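Local coordinates for chitin binding protein (Tectaria macrodonta, PDB 6IF7) that binds chitin and copper, is insecticidal, and probably acts as an AA10 lytic polysaccharide monooxygenase that cleaves the polysaccharide by oxidation, at residues A[109-114]-A[150-155]; A[158-163]-A[177-182]; A[102-107]-A[167-172]. One frame throughout, in Å; residues are numbered along the deposited sequence.

Contact 1: residues A[109-114]-A[150-155]; sequences FYVTRE and TTPSGK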
loop_
_atom_site.group_PDB
_atom_site.type_symbol
_atom_site.label_atom_id
_atom_site.label_comp_id
_atom_site.label_asym_id
_atom_site.label_seq_id
_atom_site.Cartn_x
_atom_site.Cartn_y
_atom_site.Cartn_z
ATOM N N PHE A 109 -4.198 4.305 -7.704
ATOM C CA PHE A 109 -2.756 4.032 -7.552
ATOM C C PHE A 109 -1.953 5.323 -7.653
ATOM O O PHE A 109 -1.974 5.990 -8.683
ATOM C CB PHE A 109 -2.227 3.091 -8.640
ATOM C CG PHE A 109 -2.613 1.663 -8.473
ATOM C CD1 PHE A 109 -3.946 1.273 -8.463
ATOM C CD2 PHE A 109 -1.640 0.675 -8.408
ATOM C CE1 PHE A 109 -4.304 -0.055 -8.362
ATOM C CE2 PHE A 109 -1.993 -0.657 -8.292
ATOM C CZ PHE A 109 -3.328 -1.023 -8.266
ATOM N N TYR A 110 -1.208 5.638 -6.600
ATOM C CA TYR A 110 -0.301 6.778 -6.593
ATOM C C TYR A 110 1.106 6.263 -6.468
ATOM O O TYR A 110 1.334 5.236 -5.817
ATOM C CB TYR A 110 -0.590 7.700 -5.407
ATOM C CG TYR A 110 -1.979 8.315 -5.455
ATOM C CD1 TYR A 110 -3.095 7.606 -4.964
ATOM C CD2 TYR A 110 -2.198 9.594 -6.011
ATOM C CE1 TYR A 110 -4.369 8.154 -5.007
ATOM C CE2 TYR A 110 -3.475 10.150 -6.045
ATOM C CZ TYR A 110 -4.559 9.423 -5.542
ATOM O OH TYR A 110 -5.834 9.932 -5.556
ATOM N N VAL A 111 2.046 6.980 -7.077
ATOM C CA VAL A 111 3.476 6.766 -6.847
ATOM C C VAL A 111 4.120 8.004 -6.212
ATOM O O VAL A 111 3.680 9.147 -6.430
ATOM C CB VAL A 111 4.222 6.402 -8.160
ATOM C CG1 VAL A 111 4.496 7.635 -9.023
ATOM C CG2 VAL A 111 5.512 5.665 -7.844
ATOM N N THR A 112 5.180 7.755 -5.448
ATOM C CA THR A 112 6.010 8.812 -4.881
ATOM C C THR A 112 6.677 9.649 -5.982
ATOM O O THR A 112 7.085 9.120 -7.019
ATOM C CB THR A 112 7.114 8.239 -3.964
ATOM O OG1 THR A 112 7.700 7.083 -4.585
ATOM C CG2 THR A 112 6.545 7.839 -2.626
ATOM N N ARG A 113 6.775 10.952 -5.734
ATOM C CA ARG A 113 7.442 11.884 -6.646
ATOM C C ARG A 113 8.972 11.663 -6.680
ATOM O O ARG A 113 9.562 11.059 -5.777
ATOM C CB ARG A 113 7.211 13.319 -6.182
ATOM C CG ARG A 113 5.789 13.828 -6.228
ATOM C CD ARG A 113 5.658 14.952 -5.204
ATOM N NE ARG A 113 4.338 15.573 -5.148
ATOM C CZ ARG A 113 3.846 16.425 -6.049
ATOM N NH1 ARG A 113 4.549 16.779 -7.120
ATOM N NH2 ARG A 113 2.621 16.923 -5.894
ATOM N N GLU A 114 9.619 12.201 -7.714
ATOM C CA GLU A 114 11.079 12.125 -7.818
ATOM C C GLU A 114 11.694 12.783 -6.601
ATOM O O GLU A 114 11.149 13.760 -6.078
ATOM C CB GLU A 114 11.579 12.789 -9.104
ATOM C CG GLU A 114 11.190 12.041 -10.393
ATOM C CD GLU A 114 11.760 10.628 -10.498
ATOM O OE1 GLU A 114 11.178 9.661 -9.953
ATOM O OE2 GLU A 114 12.800 10.469 -11.151
ATOM N N THR A 150 -0.014 1.688 -16.993
ATOM C CA THR A 150 1.325 2.069 -17.379
ATOM C C THR A 150 1.981 2.728 -16.164
ATOM O O THR A 150 1.419 3.660 -15.564
ATOM C CB THR A 150 1.302 2.997 -18.606
ATOM O OG1 THR A 150 0.754 2.287 -19.719
ATOM C CG2 THR A 150 2.726 3.466 -18.987
ATOM N N THR A 151 3.149 2.208 -15.783
ATOM C CA THR A 151 3.964 2.825 -14.750
ATOM C C THR A 151 4.532 4.132 -15.273
ATOM O O THR A 151 4.852 4.231 -16.465
ATOM C CB THR A 151 5.133 1.919 -14.348
ATOM O OG1 THR A 151 5.916 1.587 -15.506
ATOM C CG2 THR A 151 4.577 0.654 -13.700
ATOM N N PRO A 152 4.664 5.142 -14.398
ATOM C CA PRO A 152 5.268 6.389 -14.884
ATOM C C PRO A 152 6.750 6.192 -15.287
ATOM O O PRO A 152 7.450 5.315 -14.726
ATOM C CB PRO A 152 5.096 7.354 -13.693
ATOM C CG PRO A 152 4.132 6.681 -12.771
ATOM C CD PRO A 152 4.368 5.221 -12.954
ATOM N N SER A 153 7.202 6.976 -16.268
ATOM C CA SER A 153 8.363 6.582 -17.083
ATOM C C SER A 153 9.729 7.177 -16.780
ATOM O O SER A 153 10.729 6.639 -17.272
ATOM C CB SER A 153 8.064 6.742 -18.585
ATOM O OG SER A 153 7.653 8.052 -18.854
ATOM N N GLY A 154 9.841 8.217 -15.977
ATOM C CA GLY A 154 11.200 8.752 -15.746
ATOM C C GLY A 154 11.750 8.433 -14.381
ATOM O O GLY A 154 12.345 9.282 -13.756
ATOM N N LYS A 155 11.535 7.217 -13.909
ATOM C CA LYS A 155 11.781 6.884 -12.512
ATOM C C LYS A 155 12.835 5.805 -12.391
ATOM O O LYS A 155 12.931 4.967 -13.235
ATOM C CB LYS A 155 10.493 6.383 -11.885
ATOM C CG LYS A 155 9.334 7.359 -12.023
ATOM C CD LYS A 155 8.176 6.978 -11.110
ATOM C CE LYS A 155 8.457 7.271 -9.635
ATOM N NZ LYS A 155 8.601 8.718 -9.334
#

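Contact 2: residues A[158-163]-A[177-182]; sequences SHLIYV and CSDVYF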
loop_
_atom_site.group_PDB
_atom_site.type_symbol
_atom_site.label_atom_id
_atom_site.label_comp_id
_atom_site.label_asym_id
_atom_site.label_seq_id
_atom_site.Cartn_x
_atom_site.Cartn_y
_atom_site.Cartn_z
ATOM N N SER A 158 14.414 3.581 -5.233
ATOM C CA SER A 158 13.465 3.264 -4.179
ATOM C C SER A 158 12.299 4.238 -4.176
ATOM O O SER A 158 12.487 5.420 -3.979
ATOM C CB SER A 158 14.145 3.304 -2.809
ATOM O OG SER A 158 15.163 2.331 -2.762
ATOM N N HIS A 159 11.106 3.707 -4.403
ATOM C CA HIS A 159 9.882 4.471 -4.411
ATOM C C HIS A 159 8.804 3.688 -3.670
ATOM O O HIS A 159 9.058 2.584 -3.175
ATOM C CB HIS A 159 9.485 4.785 -5.848
ATOM C CG HIS A 159 10.260 5.922 -6.416
ATOM N ND1 HIS A 159 9.964 7.240 -6.131
ATOM C CD2 HIS A 159 11.358 5.944 -7.200
ATOM C CE1 HIS A 159 10.842 8.022 -6.728
ATOM N NE2 HIS A 159 11.693 7.260 -7.386
ATOM N N LEU A 160 7.621 4.287 -3.579
ATOM C CA LEU A 160 6.498 3.657 -2.946
ATOM C C LEU A 160 5.271 3.850 -3.822
ATOM O O LEU A 160 5.080 4.909 -4.437
ATOM C CB LEU A 160 6.333 4.238 -1.531
ATOM C CG LEU A 160 5.168 3.768 -0.673
ATOM C CD1 LEU A 160 5.591 3.723 0.778
ATOM C CD2 LEU A 160 3.935 4.663 -0.822
ATOM N N ILE A 161 4.448 2.808 -3.865
ATOM C CA ILE A 161 3.146 2.867 -4.467
ATOM C C ILE A 161 2.088 2.810 -3.358
ATOM O O ILE A 161 2.101 1.908 -2.509
ATOM C CB ILE A 161 2.998 1.751 -5.489
ATOM C CG1 ILE A 161 3.950 2.059 -6.656
ATOM C CG2 ILE A 161 1.557 1.626 -5.953
ATOM C CD1 ILE A 161 4.052 0.966 -7.673
ATOM N N TYR A 162 1.212 3.811 -3.374
ATOM C CA TYR A 162 0.118 3.949 -2.436
ATOM C C TYR A 162 -1.180 3.649 -3.184
ATOM O O TYR A 162 -1.489 4.274 -4.217
ATOM C CB TYR A 162 0.078 5.354 -1.876
ATOM C CG TYR A 162 -0.732 5.540 -0.600
ATOM C CD1 TYR A 162 -0.426 4.826 0.558
ATOM C CD2 TYR A 162 -1.753 6.481 -0.534
ATOM C CE1 TYR A 162 -1.140 5.020 1.742
ATOM C CE2 TYR A 162 -2.462 6.699 0.642
ATOM C CZ TYR A 162 -2.168 5.968 1.777
ATOM O OH TYR A 162 -2.888 6.195 2.938
ATOM N N VAL A 163 -1.907 2.659 -2.680
ATOM C CA VAL A 163 -3.173 2.247 -3.269
ATOM C C VAL A 163 -4.283 2.514 -2.267
ATOM O O VAL A 163 -4.223 2.067 -1.107
ATOM C CB VAL A 163 -3.121 0.782 -3.743
ATOM C CG1 VAL A 163 -4.420 0.367 -4.425
ATOM C CG2 VAL A 163 -1.965 0.636 -4.715
ATOM N N CYS A 177 0.445 0.546 1.384
ATOM C CA CYS A 177 1.797 1.008 0.967
ATOM C C CYS A 177 2.598 -0.179 0.461
ATOM O O CYS A 177 2.694 -1.171 1.184
ATOM C CB CYS A 177 2.586 1.598 2.133
ATOM S SG CYS A 177 2.037 3.237 2.605
ATOM N N SER A 178 3.198 -0.042 -0.726
ATOM C CA SER A 178 4.097 -1.061 -1.286
ATOM C C SER A 178 5.445 -0.418 -1.666
ATOM O O SER A 178 5.508 0.557 -2.409
ATOM C CB SER A 178 3.474 -1.777 -2.493
ATOM O OG SER A 178 2.234 -2.416 -2.152
ATOM N N ASP A 179 6.520 -0.976 -1.125
ATOM C CA ASP A 179 7.861 -0.539 -1.424
ATOM C C ASP A 179 8.232 -1.153 -2.767
ATOM O O ASP A 179 8.000 -2.319 -3.007
ATOM C CB ASP A 179 8.804 -0.996 -0.321
ATOM C CG ASP A 179 8.454 -0.368 1.009
ATOM O OD1 ASP A 179 8.689 0.839 1.161
ATOM O OD2 ASP A 179 7.916 -1.048 1.899
ATOM N N VAL A 180 8.787 -0.338 -3.642
ATOM C CA VAL A 180 9.177 -0.783 -4.966
ATOM C C VAL A 180 10.514 -0.182 -5.300
ATOM O O VAL A 180 10.959 0.726 -4.642
ATOM C CB VAL A 180 8.133 -0.415 -6.054
ATOM C CG1 VAL A 180 6.803 -1.075 -5.737
ATOM C CG2 VAL A 180 7.969 1.101 -6.216
ATOM N N TYR A 181 11.135 -0.706 -6.340
ATOM C CA TYR A 181 12.408 -0.214 -6.798
ATOM C C TYR A 181 12.297 -0.130 -8.321
ATOM O O TYR A 181 12.145 -1.147 -8.970
ATOM C CB TYR A 181 13.525 -1.188 -6.371
ATOM C CG TYR A 181 14.891 -0.641 -6.639
ATOM C CD1 TYR A 181 15.477 -0.757 -7.901
ATOM C CD2 TYR A 181 15.597 0.007 -5.635
ATOM C CE1 TYR A 181 16.737 -0.233 -8.153
ATOM C CE2 TYR A 181 16.848 0.536 -5.874
ATOM C CZ TYR A 181 17.412 0.408 -7.117
ATOM O OH TYR A 181 18.650 0.945 -7.294
ATOM N N PHE A 182 12.360 1.078 -8.875
ATOM C CA PHE A 182 12.182 1.267 -10.311
ATOM C C PHE A 182 13.445 0.931 -11.073
ATOM O O PHE A 182 14.503 1.451 -10.768
ATOM C CB PHE A 182 11.697 2.672 -10.630
ATOM C CG PHE A 182 10.242 2.813 -10.492
ATOM C CD1 PHE A 182 9.405 2.188 -11.396
ATOM C CD2 PHE A 182 9.706 3.504 -9.445
ATOM C CE1 PHE A 182 8.040 2.256 -11.260
ATOM C CE2 PHE A 182 8.342 3.593 -9.309
ATOM C CZ PHE A 182 7.503 2.963 -10.215
HETATM O O HOH W 1 0.150 -0.532 -2.202
#

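Contact 3: residues A[102-107]-A[167-172]; sequences AHLGFF and RTDSPE. With CU (copper (II) ion), chain C; NAG (2-acetamido-2-deoxy-beta-D-glucopyranose), chain B; NAG (2-acetamido-2-deoxy-beta-D-glucopyranose), chain D; SO4 (sulfate ion), chain E.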
loop_
_atom_site.group_PDB
_atom_site.type_symbol
_atom_site.label_atom_id
_atom_site.label_comp_id
_atom_site.label_asym_id
_atom_site.label_seq_id
_atom_site.Cartn_x
_atom_site.Cartn_y
_atom_site.Cartn_z
ATOM N N ALA A 102 -14.145 -9.582 -1.523
ATOM C CA ALA A 102 -14.289 -8.630 -2.630
ATOM C C ALA A 102 -15.343 -7.594 -2.267
ATOM O O ALA A 102 -16.224 -7.871 -1.453
ATOM C CB ALA A 102 -14.674 -9.351 -3.907
ATOM N N HIS A 103 -15.236 -6.400 -2.847
ATOM C CA HIS A 103 -16.235 -5.342 -2.646
ATOM C C HIS A 103 -16.465 -4.591 -3.933
ATOM O O HIS A 103 -15.621 -4.607 -4.824
ATOM C CB HIS A 103 -15.839 -4.315 -1.567
ATOM C CG HIS A 103 -15.730 -4.881 -0.186
ATOM N ND1 HIS A 103 -16.656 -5.753 0.338
ATOM C CD2 HIS A 103 -14.799 -4.695 0.780
ATOM C CE1 HIS A 103 -16.297 -6.087 1.564
ATOM N NE2 HIS A 103 -15.172 -5.459 1.857
ATOM N N LEU A 104 -17.615 -3.916 -3.996
ATOM C CA LEU A 104 -17.875 -2.902 -5.000
ATOM C C LEU A 104 -17.029 -1.701 -4.624
ATOM O O LEU A 104 -17.222 -1.117 -3.555
ATOM C CB LEU A 104 -19.347 -2.500 -5.024
ATOM C CG LEU A 104 -20.305 -3.614 -5.424
ATOM C CD1 LEU A 104 -21.739 -3.245 -5.037
ATOM C CD2 LEU A 104 -20.165 -3.901 -6.914
ATOM N N GLY A 105 -16.090 -1.338 -5.493
ATOM C CA GLY A 105 -15.233 -0.179 -5.229
ATOM C C GLY A 105 -14.253 0.094 -6.352
ATOM O O GLY A 105 -14.215 -0.618 -7.351
ATOM N N PHE A 106 -13.465 1.143 -6.171
ATOM C CA PHE A 106 -12.432 1.516 -7.142
ATOM C C PHE A 106 -11.094 1.706 -6.462
ATOM O O PHE A 106 -11.028 2.055 -5.279
ATOM C CB PHE A 106 -12.825 2.779 -7.929
ATOM C CG PHE A 106 -12.979 4.027 -7.092
ATOM C CD1 PHE A 106 -11.882 4.854 -6.819
ATOM C CD2 PHE A 106 -14.236 4.432 -6.651
ATOM C CE1 PHE A 106 -12.038 6.022 -6.086
ATOM C CE2 PHE A 106 -14.397 5.614 -5.920
ATOM C CZ PHE A 106 -13.297 6.406 -5.631
ATOM N N PHE A 107 -10.043 1.486 -7.233
ATOM C CA PHE A 107 -8.685 1.553 -6.749
ATOM C C PHE A 107 -7.952 2.709 -7.398
ATOM O O PHE A 107 -7.809 2.731 -8.629
ATOM C CB PHE A 107 -7.924 0.270 -7.100
ATOM C CG PHE A 107 -8.491 -0.971 -6.476
ATOM C CD1 PHE A 107 -9.553 -1.649 -7.067
ATOM C CD2 PHE A 107 -7.942 -1.494 -5.299
ATOM C CE1 PHE A 107 -10.064 -2.817 -6.493
ATOM C CE2 PHE A 107 -8.457 -2.646 -4.724
ATOM C CZ PHE A 107 -9.509 -3.309 -5.322
ATOM N N ARG A 167 -14.712 1.955 -1.456
ATOM C CA ARG A 167 -15.968 1.257 -1.774
ATOM C C ARG A 167 -17.019 2.206 -2.310
ATOM O O ARG A 167 -17.023 3.375 -1.949
ATOM C CB ARG A 167 -16.519 0.531 -0.551
ATOM C CG ARG A 167 -15.708 -0.700 -0.251
ATOM C CD ARG A 167 -16.143 -1.339 1.028
ATOM N NE ARG A 167 -17.494 -1.866 0.927
ATOM C CZ ARG A 167 -18.076 -2.600 1.867
ATOM N NH1 ARG A 167 -17.442 -2.916 2.985
ATOM N NH2 ARG A 167 -19.312 -3.025 1.676
ATOM N N THR A 168 -17.884 1.688 -3.177
ATOM C CA THR A 168 -18.998 2.455 -3.788
ATOM C C THR A 168 -20.362 2.212 -3.137
ATOM O O THR A 168 -21.287 3.008 -3.336
ATOM C CB THR A 168 -19.123 2.142 -5.284
ATOM O OG1 THR A 168 -19.286 0.733 -5.465
ATOM C CG2 THR A 168 -17.878 2.601 -6.017
ATOM N N ASP A 169 -20.480 1.123 -2.379
ATOM C CA ASP A 169 -21.685 0.802 -1.600
ATOM C C ASP A 169 -21.523 1.163 -0.119
ATOM O O ASP A 169 -22.349 0.789 0.711
ATOM C CB ASP A 169 -21.986 -0.691 -1.716
ATOM C CG ASP A 169 -20.828 -1.551 -1.264
ATOM O OD1 ASP A 169 -19.768 -1.011 -0.851
ATOM O OD2 ASP A 169 -20.949 -2.776 -1.363
ATOM N N SER A 170 -20.460 1.890 0.210
ATOM C CA SER A 170 -20.041 2.091 1.588
ATOM C C SER A 170 -19.005 3.210 1.649
ATOM O O SER A 170 -18.228 3.369 0.713
ATOM C CB SER A 170 -19.387 0.811 2.093
ATOM O OG SER A 170 -18.756 1.016 3.345
ATOM N N PRO A 171 -18.968 3.961 2.762
ATOM C CA PRO A 171 -17.900 4.972 2.932
ATOM C C PRO A 171 -16.529 4.374 3.271
ATOM O O PRO A 171 -15.537 5.113 3.297
ATOM C CB PRO A 171 -18.396 5.817 4.118
ATOM C CG PRO A 171 -19.283 4.897 4.896
ATOM C CD PRO A 171 -19.820 3.845 3.963
ATOM N N GLU A 172 -16.475 3.069 3.545
ATOM C CA GLU A 172 -15.239 2.410 3.907
ATOM C C GLU A 172 -14.202 2.399 2.778
ATOM O O GLU A 172 -14.521 2.121 1.615
ATOM C CB GLU A 172 -15.527 0.986 4.325
ATOM C CG GLU A 172 -14.318 0.210 4.807
ATOM C CD GLU A 172 -14.671 -1.226 5.138
ATOM O OE1 GLU A 172 -15.174 -1.923 4.236
ATOM O OE2 GLU A 172 -14.423 -1.670 6.275
HETATM CU CU CU C . -13.881 -5.945 3.431
HETATM C C1 NAG B . -11.300 7.626 -9.550
HETATM C C2 NAG B . -11.471 9.105 -9.216
HETATM C C3 NAG B . -12.687 9.256 -8.346
HETATM C C4 NAG B . -13.912 8.727 -9.058
HETATM C C5 NAG B . -13.703 7.265 -9.413
HETATM C C6 NAG B . -14.862 6.763 -10.251
HETATM C C7 NAG B . -9.514 10.528 -8.971
HETATM C C8 NAG B . -8.407 10.954 -8.061
HETATM N N2 NAG B . -10.330 9.623 -8.477
HETATM O O3 NAG B . -12.871 10.649 -8.041
HETATM O O4 NAG B . -15.035 8.887 -8.195
HETATM O O5 NAG B . -12.503 7.132 -10.160
HETATM O O6 NAG B . -14.594 5.408 -10.615
HETATM O O7 NAG B . -9.666 10.988 -10.074
HETATM C C1 NAG D . -16.155 9.512 -8.820
HETATM C C2 NAG D . -17.364 9.402 -7.893
HETATM C C3 NAG D . -18.568 10.091 -8.509
HETATM C C4 NAG D . -18.217 11.485 -9.007
HETATM C C5 NAG D . -16.952 11.493 -9.855
HETATM C C6 NAG D . -16.694 12.930 -10.300
HETATM C C7 NAG D . -17.731 7.557 -6.311
HETATM C C8 NAG D . -18.240 6.166 -6.113
HETATM N N2 NAG D . -17.724 8.028 -7.574
HETATM O O3 NAG D . -19.534 10.234 -7.485
HETATM O O4 NAG D . -19.286 12.013 -9.785
HETATM O O5 NAG D . -15.899 10.894 -9.075
HETATM O O6 NAG D . -15.355 13.091 -10.703
HETATM O O7 NAG D . -17.376 8.202 -5.340
HETATM S S SO4 E . -19.111 -5.616 4.595
HETATM O O1 SO4 E . -19.516 -6.747 5.462
HETATM O O2 SO4 E . -19.543 -4.340 5.234
HETATM O O3 SO4 E . -19.730 -5.755 3.248
HETATM O O4 SO4 E . -17.637 -5.644 4.449
HETATM O O HOH W 2 -19.528 -4.584 -2.114
#

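Contact 1: residues A[109-114]-A[150-155]
The carboxylate of E114 is met by K155 NZ at its anti side. K155 NZ sits 2.8 Å from E114 OE1 and 21° out of the carboxylate plane. This is a salt bridge. The other oxygen, E114 OE2, comes within 2.9 Å of G154 O. Both are acceptors, and the closeness is probably unfavourable if the carboxylate is charged. K155 reaches its partners by bending twice near its tip, at chi3 (73°) and chi4. K155 NZ also donates to T112 O at 2.8 Å, in the carbonyl plane and with a C=O...N angle of 160°. One ammonium is thus gripped by a backbone oxygen and a carboxylate. The apolar part lies beside it. V111 CG2 meets K155 CE tip to tip at 3.8 Å. V111 CG1 lies 3.9 Å from P152 CG, where the two side chains slide past each other. F182 also covers V111 and the lysine chain. P152 O and K155 N are both hydrogen-bonded to S88 OG, which pins the loop. The lysine bridge ties the end of strand 105-111 to the crossover from strand 144-147 to strand 159-167, which joins the two sheets of the LPMO beta-sandwich core.

Contact 2: residues A[158-163]-A[177-182]
A cysteine sulfur rests at the edge of a tyrosine ring: C177 SG lies 3.6 Å from Y162 CD1, near the ring plane. C177 is disulfide-bonded to C64, and Y162 OH is hydrogen-bonded to L63 O, so both residues hold the same segment. The SG points to the ring because it stands beside its own backbone N (chi1 -75°). L160 fills the next place on this face, with CD1 3.9 Å from C177 CB. Cutting L160 back to an alanine is likely to open a gap beside the disulfide and leave C177 CB without its apolar neighbour. D179 follows on the same face, and its carboxylate is salt-bridged to R10.

The other face carries H159, I161, S178 and V180. I161 CD1 crosses V180 CG1 at about a right angle, 3.9 Å away. The rings of H159 and F182 meet obliquely, planes at 60°, with H159 CD2 3.7 Å from F182 CD2 and near the plane of the F182 ring. H159 ND1 is hydrogen-bonded to T112 OG1.

Four backbone bonds join the strands. H159 and V180 bond in both directions, and so do I161 and S178. A water donates to both I161 O and S178 OG, 2.8 Å from the latter; S178 OG also bonds to P7 O.

Residues 159-163 and 177-182 are the paired arms of an antiparallel beta hairpin, strands 159-167 and 173-182, at the heart of the larger sandwich sheet.

Contact 3: residues A[102-107]-A[167-172]
R167 bends at chi3 (66°), and this lays its guanidinium flat on the imidazole of H103. The histidine ring is swung beside its own backbone N (chi1 -64°) to meet it. The two centres are 3.8 Å apart and the planes differ by 11°. S170 CB covers the opposite face of the guanidinium. Its edges are taken by acids. R167 NE and NH2 both grip D169 OD1, with NE at 3.0 Å, and R167 NH1 is bridged to E172 OE1 at 2.8 Å. These bonds probably fix its rotation and keep it flat against the imidazole. A sulfate, probably from the crystallisation liquor, adds further bonds, those to NH1 being weak.

The backbones meet beside this stack. T168 N donates to L104 O at 2.9 Å. G105 CA and R167 CA are only 3.8 Å apart, a closeness the glycine probably allows, since a side chain there would crowd R167 CA. T168 CG2 lies at the edge of the F106 ring, while C5 of NAG (chain B) lies over one face of it. This sugar and the next are probably an N-linked glycan on N134.

H103 NE2 binds copper at 2.1 Å, and H1 N binds the same ion. R167 is a second-shell residue that probably helps position H103, one ligand of the histidine brace, the copper site characteristic of lytic polysaccharide monooxygenases, the AA10 family among them.

How the contacts relate
From the N terminus, H1 and, a hundred residues on, H103 of 102-107 bind the same copper. The chain then runs straight on into 109-114, along strand 105-111. Contact 1 closes first, at 150-155, and so lies wholly within the larger loop of contact 3. Contact 2 opens next, at 158-163. Contact 3 closes at 167-172, the turn of the hairpin, and contact 2 closes last, at 177-182, so these two cross. Contact 3 ties the start of strand 105-111 to that turn at the copper end, about 24 Å from contact 1 between centres. Strands 105-111 and 159-167 are neighbours in one sheet: Y110 N probably bonds to Y162 O, and V163 packs on F107.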